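Long-range contacts in bradyzoite pseudokinase 1 (Toxoplasma gondii, PDB 6M7Z), which is a pseudokinase related to a divergent kinase that regulates parasitophorous vacuole membranes, and probably acts in signalling at that vacuole: residues S106-P111 with D180-L185; K130-D135 with E171-S176. All coordinates share one frame; numbering follows the deposited sequence.

Contact 1. Residues S106-P111 with D180-L185; sequences SPLLLP and DGTVVL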
# COMPACT_ATOMS: atom_id res chain seq x y z
N SER A 106 5.33 9.08 5.25
CA SER A 106 4.19 8.81 6.10
C SER A 106 4.40 7.41 6.66
O SER A 106 4.58 6.47 5.88
CB SER A 106 2.89 8.89 5.35
OG SER A 106 2.74 10.14 4.70
N PRO A 107 4.39 7.21 8.00
CA PRO A 107 4.80 5.93 8.57
C PRO A 107 3.96 4.70 8.17
O PRO A 107 4.48 3.59 8.17
CB PRO A 107 4.66 6.16 10.09
CG PRO A 107 4.66 7.67 10.26
CD PRO A 107 3.99 8.20 9.02
N LEU A 108 2.68 4.90 7.85
CA LEU A 108 1.76 3.79 7.58
C LEU A 108 1.41 3.67 6.08
O LEU A 108 0.46 2.97 5.75
CB LEU A 108 0.50 3.99 8.42
CG LEU A 108 0.69 3.86 9.94
CD1 LEU A 108 -0.65 3.87 10.65
CD2 LEU A 108 1.45 2.57 10.30
N LEU A 109 2.15 4.36 5.20
CA LEU A 109 1.96 4.24 3.75
C LEU A 109 3.21 3.59 3.13
O LEU A 109 4.33 3.87 3.57
CB LEU A 109 1.70 5.62 3.14
CG LEU A 109 0.50 6.39 3.71
CD1 LEU A 109 0.25 7.68 2.94
CD2 LEU A 109 -0.78 5.56 3.73
N LEU A 110 3.00 2.72 2.12
CA LEU A 110 4.08 2.03 1.44
C LEU A 110 5.06 3.07 0.90
O LEU A 110 4.68 3.91 0.08
CB LEU A 110 3.50 1.17 0.32
CG LEU A 110 4.50 0.36 -0.53
CD1 LEU A 110 5.16 -0.71 0.33
CD2 LEU A 110 3.79 -0.29 -1.72
N PRO A 111 6.32 3.10 1.35
CA PRO A 111 7.30 4.07 0.86
C PRO A 111 7.86 3.73 -0.53
O PRO A 111 7.98 2.57 -0.89
CB PRO A 111 8.43 4.03 1.90
CG PRO A 111 8.31 2.67 2.58
CD PRO A 111 6.88 2.22 2.39
N ASP A 180 10.78 -4.77 8.59
CA ASP A 180 10.88 -4.44 10.02
C ASP A 180 9.58 -4.77 10.78
O ASP A 180 9.51 -4.57 12.00
CB ASP A 180 11.36 -3.00 10.23
CG ASP A 180 10.36 -1.93 9.83
OD1 ASP A 180 9.23 -2.30 9.40
OD2 ASP A 180 10.74 -0.73 9.95
N GLY A 181 8.54 -5.24 10.07
CA GLY A 181 7.27 -5.67 10.69
C GLY A 181 6.18 -4.60 10.70
O GLY A 181 5.06 -4.87 11.16
N THR A 182 6.49 -3.38 10.22
CA THR A 182 5.49 -2.33 10.03
C THR A 182 4.47 -2.79 8.98
O THR A 182 4.87 -3.35 7.96
CB THR A 182 6.12 -1.01 9.56
OG1 THR A 182 7.27 -0.72 10.35
CG2 THR A 182 5.18 0.16 9.62
N VAL A 183 3.18 -2.57 9.25
CA VAL A 183 2.12 -2.85 8.29
C VAL A 183 1.70 -1.52 7.67
O VAL A 183 1.32 -0.61 8.37
CB VAL A 183 0.93 -3.56 8.96
CG1 VAL A 183 -0.24 -3.72 8.01
CG2 VAL A 183 1.35 -4.90 9.53
N VAL A 184 1.76 -1.45 6.33
CA VAL A 184 1.57 -0.22 5.57
C VAL A 184 0.49 -0.41 4.50
O VAL A 184 0.27 -1.51 4.03
CB VAL A 184 2.89 0.28 4.93
CG1 VAL A 184 3.94 0.53 6.01
CG2 VAL A 184 3.40 -0.68 3.87
N LEU A 185 -0.15 0.71 4.14
CA LEU A 185 -1.15 0.76 3.09
C LEU A 185 -0.48 1.14 1.78
O LEU A 185 0.15 2.19 1.68
CB LEU A 185 -2.21 1.79 3.47
CG LEU A 185 -3.34 1.99 2.46
CD1 LEU A 185 -4.02 0.67 2.11
CD2 LEU A 185 -4.34 2.99 3.00

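Contact 2. Residues K130-D135 with E171-S176; sequences KGLVGD and ELNSFS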
# COMPACT_ATOMS: atom_id res chain seq x y z
N LYS A 130 7.54 -8.58 3.15
CA LYS A 130 7.49 -9.96 3.61
C LYS A 130 6.24 -10.66 3.06
O LYS A 130 6.24 -11.87 2.98
CB LYS A 130 7.47 -10.02 5.14
CG LYS A 130 8.80 -9.69 5.81
CD LYS A 130 9.77 -10.90 5.87
CE LYS A 130 11.23 -10.51 5.73
NZ LYS A 130 12.01 -11.52 4.96
N GLY A 131 5.20 -9.89 2.73
CA GLY A 131 4.01 -10.42 2.11
C GLY A 131 2.85 -9.44 2.19
O GLY A 131 2.91 -8.43 2.93
N LEU A 132 1.81 -9.73 1.40
CA LEU A 132 0.55 -9.02 1.45
C LEU A 132 -0.30 -9.65 2.56
O LEU A 132 -0.24 -10.85 2.75
CB LEU A 132 -0.12 -9.13 0.08
CG LEU A 132 0.72 -8.65 -1.11
CD1 LEU A 132 -0.09 -8.69 -2.39
CD2 LEU A 132 1.26 -7.24 -0.88
N VAL A 133 -1.07 -8.84 3.28
CA VAL A 133 -1.71 -9.29 4.51
C VAL A 133 -2.72 -10.40 4.19
O VAL A 133 -2.80 -11.40 4.90
CB VAL A 133 -2.37 -8.12 5.24
CG1 VAL A 133 -3.25 -8.61 6.40
CG2 VAL A 133 -1.32 -7.15 5.76
N GLY A 134 -3.52 -10.21 3.12
CA GLY A 134 -4.53 -11.20 2.74
C GLY A 134 -3.89 -12.56 2.46
O GLY A 134 -4.30 -13.58 3.01
N ASP A 135 -2.87 -12.56 1.60
CA ASP A 135 -2.13 -13.77 1.26
C ASP A 135 -1.52 -14.42 2.50
O ASP A 135 -1.58 -15.62 2.65
CB ASP A 135 -1.02 -13.48 0.24
CG ASP A 135 -1.56 -13.07 -1.12
OD1 ASP A 135 -2.79 -13.26 -1.36
OD2 ASP A 135 -0.75 -12.54 -1.92
N GLU A 171 -8.58 -3.45 -0.10
CA GLU A 171 -8.78 -4.84 0.23
C GLU A 171 -7.65 -5.26 1.18
O GLU A 171 -6.71 -4.52 1.38
CB GLU A 171 -8.87 -5.69 -1.04
CG GLU A 171 -7.65 -5.65 -1.94
CD GLU A 171 -7.69 -6.49 -3.21
OE1 GLU A 171 -7.47 -7.70 -3.09
OE2 GLU A 171 -7.94 -5.94 -4.31
N LEU A 172 -7.74 -6.46 1.75
CA LEU A 172 -6.70 -6.93 2.64
C LEU A 172 -5.33 -6.83 1.98
O LEU A 172 -4.36 -6.48 2.64
CB LEU A 172 -6.97 -8.37 3.06
CG LEU A 172 -7.87 -8.50 4.29
CD1 LEU A 172 -8.04 -9.97 4.62
CD2 LEU A 172 -7.29 -7.76 5.48
N ASN A 173 -5.24 -7.16 0.69
CA ASN A 173 -3.94 -7.20 -0.02
C ASN A 173 -3.46 -5.78 -0.38
O ASN A 173 -2.36 -5.64 -0.92
CB ASN A 173 -3.97 -8.13 -1.23
CG ASN A 173 -3.85 -9.60 -0.87
OD1 ASN A 173 -3.42 -9.97 0.23
ND2 ASN A 173 -4.22 -10.45 -1.81
N SER A 174 -4.23 -4.74 -0.06
CA SER A 174 -3.76 -3.38 -0.14
C SER A 174 -2.67 -3.16 0.92
O SER A 174 -1.85 -2.29 0.76
CB SER A 174 -4.88 -2.38 0.04
OG SER A 174 -5.86 -2.50 -0.97
N PHE A 175 -2.72 -3.94 1.99
CA PHE A 175 -1.83 -3.83 3.12
C PHE A 175 -0.70 -4.85 2.96
O PHE A 175 -0.93 -5.98 2.53
CB PHE A 175 -2.61 -4.05 4.42
CG PHE A 175 -3.66 -2.99 4.69
CD1 PHE A 175 -3.35 -1.82 5.35
CD2 PHE A 175 -4.97 -3.17 4.26
CE1 PHE A 175 -4.32 -0.85 5.59
CE2 PHE A 175 -5.93 -2.20 4.48
CZ PHE A 175 -5.61 -1.05 5.14
N SER A 176 0.52 -4.42 3.31
CA SER A 176 1.67 -5.31 3.26
C SER A 176 2.55 -5.12 4.51
O SER A 176 2.45 -4.13 5.22
CB SER A 176 2.44 -5.13 1.98
OG SER A 176 3.10 -3.88 1.94

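Contact 1. Residues S106-P111 with D180-L185
Leu108 and Leu110 of an irregular loop grip Leu185, the last residue of strand 183-185, an outermost strand of its sheet: Leu185 N donates to Leu108 O (2.8 Å, 170° at the hydrogen), and Leu110 N returns a bond to Leu185 O (2.9 Å). These two bonds frame the single beta bridge, Leu109 with Leu185, and the touching parts (107-110 and 182-185) run 59° apart. A type I turn from Ser106 to Leu109 brings the loop to the strand.

Val184 points its CB at the loop and fits against the backbone with both methyls. CG1 lies by the carbonyl Pro107 O at 3.8 Å, while CG2 presses on Leu110 CA at 3.7 Å. With CG anti to its own N (chi1 180°), Leu110 brings CD1 across Val184 CG2 at roughly a right angle. Leu109 instead runs alongside Leu185, its CD2 4.0 Å from Leu185 CB. Farther back, Leu108 CD2 rests by Val183 O, and Thr182 CG2 faces Pro107 O. Before the strand an Asx turn holds its entry, since Asp180 OD1 accepts from both Thr182 N and Thr182 OG1 on the same face of its carboxylate.

Asn152 and Ala155 of helix 146-161 pack on Leu108. The loop's place between helix 88-101 and strand 114-117 is that of the alphaC-beta4 loop of protein kinases, which here docks the N-lobe on a C-lobe hairpin.

Contact 2. Residues K130-D135 with E171-S176
Leu132 and Ser176 form an antiparallel non-hydrogen-bonded pair, their CA atoms 4.3 Å apart, just where the short, weakly bonded strand 131-132 gives way to helix 133-138. The next amide makes the backbone link: Val133 N donates to Phe175 O (3.0 Å, 163° at the hydrogen).

The tight part lies under the first helical turn. Val133 directs its CB at the opposite chain, and with CG1 anti to its own N (chi1 170°), CG2 is left anti to the carbonyl carbon and meets Phe175 CB at 3.6 Å. The CG1 branch touches Leu172 CD2. Having no side chain, Gly134 can bring its CA to 3.8 Å from Leu172 CB, so the helix sits directly on the 3-10 segment 172-174. All four of these residues are buried.

Toward solvent the contact turns polar and less enclosed. Asn173 reaches across to the helix start, where its OD1 accepts from Asp135 N in the carbonyl plane, on a lone pair, at 3.0 Å; Gly134 N lies close by. Its ND2 donates to Asp135 OD1 at a longer 3.2 Å, from well above the carboxylate plane, with amide and carboxylate turned 70° apart. The two bonds between the same pair of residues restrict rotation of the amide, and the positive end of the helix would probably favour the oxygen placed there. Leu132 crosses Asn173 at about a right angle, and its CD2 reaches Ser176 CB at 3.7 Å.

By sequence and position, 171-174 probably correspond to the end of the kinase catalytic loop, and 175-176 begin the strand that follows it. Met153 of helix 146-161 touches Leu172 and Phe175, while Asn243 and Leu247 of helix 230-248 pack on Leu172. Strand 175-177 continues between strands 131-132 and 183-185.

The centres of the two contacts lie 12 Å apart, and each about 8 Å from the centre of the chain. They share the three-stranded antiparallel sheet of the C-lobe, in which 175-177 is the middle strand, flanked by 131-132 and 183-185. Val184 N lies 3.0 Å from Ser176 O, a probable hydrogen bond that joins them directly, and Leu185 CD1 packs on Phe175 CE1. In sequence the order is 106-111, 130-135, 171-176, 180-185, so contact 1 encloses contact 2. The hairpin 175-185 is therefore held at one side by the start of helix 133-138 and at the other by the loop leading to the N-lobe sheet.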